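Local coordinates for conserved hypothetical protein (Agrobacterium tumefaciens, PDB 2FEX), which is of unknown function but belongs to the DJ-1/PfpI family, which shares the alpha/beta fold of class I glutamine amidotransferase-like proteins, at residues L113-T119 / D147-A153. Numbering follows the deposited sequence.
Sequences LNDVAHT and DGGVVTA
Thr152 meets residues 113-119 along its whole side chain. Its CB lies 3.4 Å from the carbonyl O of Thr119. From there the two branches part. With chi1 at 51°, OG1 sits between the backbone N and carbonyl carbon of Thr152. There it accepts a hydrogen bond from Thr119 N at 2.8 Å, nearly straight at 164°. The same oxygen also packs close to CA and CB of His118. The methyl CG2 turns to the apolar side and meets Leu113 CD2 tip to tip at 3.8 Å. That leucine methyl also touches Val150 CG1 at 3.6 Å, the two side chains crossing at about a right angle. Val116 CG2 packs against Val150 as well, while its CG1 lies over the tight type I' turn from Asp147 to Val150. At the turn's start, Asp147 OD2 accepts a hydrogen bond from Ala117 N at 2.9 Å, met on the anti side of the carboxylate. One water lies within hydrogen-bonding distance of Ala117 O, Val150 O and Thr152 OG1 and bridges the two segments. His118 turns its ring back along its own loop. ND1 donates to Val116 O, which lies near the ring plane, and NE2 bonds Tyr132. Strand 150-153 runs between strands 96-100 and 145-147 of the central sheet, so the loop after helix 102-109 packs across the edge region of that sheet. Between these two segments the polar links run from backbone N-H to side-chain oxygen or through water, not from backbone to backbone, with methyl contacts beneath.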
ATOM      1  N   LEU A 113       1.065  10.529  23.445  1.00 16.02           N
ATOM      2  CA  LEU A 113       1.000   9.132  23.932  1.00 16.08           C
ATOM      3  C   LEU A 113       1.212   9.030  25.454  1.00 17.89           C
ATOM      4  O   LEU A 113       1.316   7.936  25.978  1.00 18.37           O
ATOM      5  CB  LEU A 113       2.024   8.251  23.204  1.00 16.79           C
ATOM      6  CG  LEU A 113       1.977   8.325  21.697  1.00 15.18           C
ATOM      7  CD1 LEU A 113       2.990   7.342  21.037  1.00 15.07           C
ATOM      8  CD2 LEU A 113       0.535   8.081  21.205  1.00 15.53           C
ATOM      9  N   ASN A 114       1.340  10.167  26.159  1.00 18.18           N
ATOM     10  CA  ASN A 114       1.720  10.098  27.596  1.00 20.08           C
ATOM     11  C   ASN A 114       0.669   9.434  28.501  1.00 20.39           C
ATOM     12  O   ASN A 114       1.024   8.844  29.538  1.00 20.84           O
ATOM     13  CB  ASN A 114       2.015  11.488  28.143  1.00 19.28           C
ATOM     14  CG  ASN A 114       3.319  12.101  27.594  1.00 20.43           C
ATOM     15  OD1 ASN A 114       4.059  11.479  26.806  1.00 21.08           O
ATOM     16  ND2 ASN A 114       3.577  13.386  27.982  1.00 23.43           N
ATOM     17  N   ASP A 115      -0.600   9.593  28.111  1.00 20.74           N
ATOM     18  CA  ASP A 115      -1.796   9.354  28.884  0.50 23.25           C
ATOM     19  C   ASP A 115      -2.740   8.294  28.273  1.00 22.83           C
ATOM     20  O   ASP A 115      -3.863   8.143  28.742  1.00 23.86           O
ATOM     21  CB  ASP A 115      -2.554  10.699  28.936  0.50 23.47           C
ATOM     22  CG  ASP A 115      -2.917  11.260  27.515  0.50 25.14           C
ATOM     23  OD1 ASP A 115      -2.164  11.108  26.472  0.50 20.54           O
ATOM     24  OD2 ASP A 115      -4.001  11.899  27.444  0.50 30.68           O
ATOM     25  N   VAL A 116      -2.332   7.656  27.177  1.00 21.28           N
ATOM     26  CA  VAL A 116      -3.187   6.686  26.497  1.00 19.62           C
ATOM     27  C   VAL A 116      -2.428   5.420  26.204  1.00 18.75           C
ATOM     28  O   VAL A 116      -1.205   5.453  25.987  1.00 19.08           O
ATOM     29  CB  VAL A 116      -3.771   7.234  25.168  1.00 18.58           C
ATOM     30  CG1 VAL A 116      -4.740   8.405  25.491  1.00 21.82           C
ATOM     31  CG2 VAL A 116      -2.648   7.668  24.201  1.00 17.09           C
ATOM     32  N   ALA A 117      -3.166   4.316  26.134  1.00 18.13           N
ATOM     33  CA  ALA A 117      -2.585   3.044  25.711  1.00 17.06           C
ATOM     34  C   ALA A 117      -2.170   3.207  24.240  1.00 16.47           C
ATOM     35  O   ALA A 117      -2.863   3.889  23.462  1.00 16.38           O
ATOM     36  CB  ALA A 117      -3.590   1.899  25.882  1.00 19.70           C
ATOM     37  N   HIS A 118      -1.031   2.609  23.879  1.00 14.68           N
ATOM     38  CA  HIS A 118      -0.494   2.778  22.502  1.00 14.85           C
ATOM     39  C   HIS A 118       0.549   1.693  22.232  1.00 14.39           C
ATOM     40  O   HIS A 118       0.910   0.928  23.127  1.00 15.35           O
ATOM     41  CB  HIS A 118       0.178   4.140  22.371  1.00 13.97           C
ATOM     42  CG  HIS A 118       1.316   4.332  23.345  1.00 13.27           C
ATOM     43  ND1 HIS A 118       1.149   4.871  24.608  1.00 17.10           N
ATOM     44  CD2 HIS A 118       2.621   3.987  23.247  1.00 15.18           C
ATOM     45  CE1 HIS A 118       2.303   4.820  25.263  1.00 17.28           C
ATOM     46  NE2 HIS A 118       3.212   4.275  24.462  1.00 16.46           N
ATOM     47  N   THR A 119       1.005   1.624  20.980  1.00 14.02           N
ATOM     48  CA  THR A 119       2.093   0.746  20.634  1.00 14.09           C
ATOM     49  C   THR A 119       2.941   1.489  19.573  1.00 13.54           C
ATOM     50  O   THR A 119       2.830   2.729  19.415  1.00 14.28           O
ATOM     51  CB  THR A 119       1.594  -0.634  20.148  1.00 14.56           C
ATOM     52  OG1 THR A 119       2.689  -1.575  20.049  1.00 14.87           O
ATOM     53  CG2 THR A 119       0.823  -0.510  18.794  1.00 14.55           C
ATOM     54  N   ASP A 147      -6.898   4.032  21.821  1.00 17.14           N
ATOM     55  CA  ASP A 147      -7.293   4.481  23.159  1.00 18.42           C
ATOM     56  C   ASP A 147      -7.307   6.014  23.192  1.00 18.44           C
ATOM     57  O   ASP A 147      -6.409   6.678  22.652  1.00 17.85           O
ATOM     58  CB  ASP A 147      -6.299   3.974  24.203  1.00 18.68           C
ATOM     59  CG  ASP A 147      -6.789   4.187  25.635  1.00 24.29           C
ATOM     60  OD1 ASP A 147      -8.009   3.977  25.905  1.00 24.10           O
ATOM     61  OD2 ASP A 147      -5.983   4.589  26.485  1.00 22.45           O
ATOM     62  N   GLY A 148      -8.316   6.583  23.848  1.00 20.19           N
ATOM     63  CA  GLY A 148      -8.363   8.024  24.060  1.00 20.21           C
ATOM     64  C   GLY A 148      -8.335   8.868  22.793  1.00 20.65           C
ATOM     65  O   GLY A 148      -7.892  10.015  22.845  1.00 21.89           O
ATOM     66  N   GLY A 149      -8.828   8.308  21.688  1.00 19.09           N
ATOM     67  CA  GLY A 149      -8.828   9.022  20.379  1.00 18.94           C
ATOM     68  C   GLY A 149      -7.491   9.021  19.680  1.00 17.32           C
ATOM     69  O   GLY A 149      -7.252   9.830  18.775  1.00 16.84           O
ATOM     70  N   VAL A 150      -6.597   8.114  20.080  1.00 15.07           N
ATOM     71  CA  VAL A 150      -5.307   7.991  19.423  1.00 14.23           C
ATOM     72  C   VAL A 150      -5.133   6.532  18.998  1.00 15.22           C
ATOM     73  O   VAL A 150      -5.267   5.594  19.799  1.00 14.24           O
ATOM     74  CB  VAL A 150      -4.160   8.372  20.430  1.00 14.53           C
ATOM     75  CG1 VAL A 150      -2.751   8.115  19.813  1.00 17.51           C
ATOM     76  CG2 VAL A 150      -4.304   9.848  20.866  1.00 15.40           C
ATOM     77  N   VAL A 151      -4.824   6.338  17.726  1.00 12.83           N
ATOM     78  CA  VAL A 151      -4.571   5.007  17.205  1.00 13.48           C
ATOM     79  C   VAL A 151      -3.072   4.928  16.831  1.00 13.20           C
ATOM     80  O   VAL A 151      -2.527   5.822  16.159  1.00 12.70           O
ATOM     81  CB  VAL A 151      -5.422   4.738  15.942  1.00 13.85           C
ATOM     82  CG1 VAL A 151      -4.972   3.409  15.258  1.00 15.20           C
ATOM     83  CG2 VAL A 151      -6.935   4.629  16.372  1.00 15.69           C
ATOM     84  N   THR A 152      -2.411   3.860  17.256  1.00 13.40           N
ATOM     85  CA  THR A 152      -1.016   3.656  16.930  1.00 12.87           C
ATOM     86  C   THR A 152      -0.790   2.204  16.459  1.00 13.63           C
ATOM     87  O   THR A 152      -1.562   1.315  16.773  1.00 13.37           O
ATOM     88  CB  THR A 152      -0.087   3.986  18.144  1.00 13.10           C
ATOM     89  OG1 THR A 152      -0.577   3.278  19.297  1.00 13.62           O
ATOM     90  CG2 THR A 152      -0.049   5.540  18.377  1.00 14.36           C
ATOM     91  N   ALA A 153       0.283   2.014  15.683  1.00 12.42           N
ATOM     92  CA  ALA A 153       0.665   0.695  15.171  1.00 12.48           C
ATOM     93  C   ALA A 153       2.098   0.698  14.731  1.00 13.05           C
ATOM     94  O   ALA A 153       2.685   1.751  14.439  1.00 12.61           O
ATOM     95  CB  ALA A 153      -0.207   0.364  13.965  1.00 13.24           C
TER
HETATM   96  O   HOH W   1      -2.776   4.431  20.684  1.00 13.52           O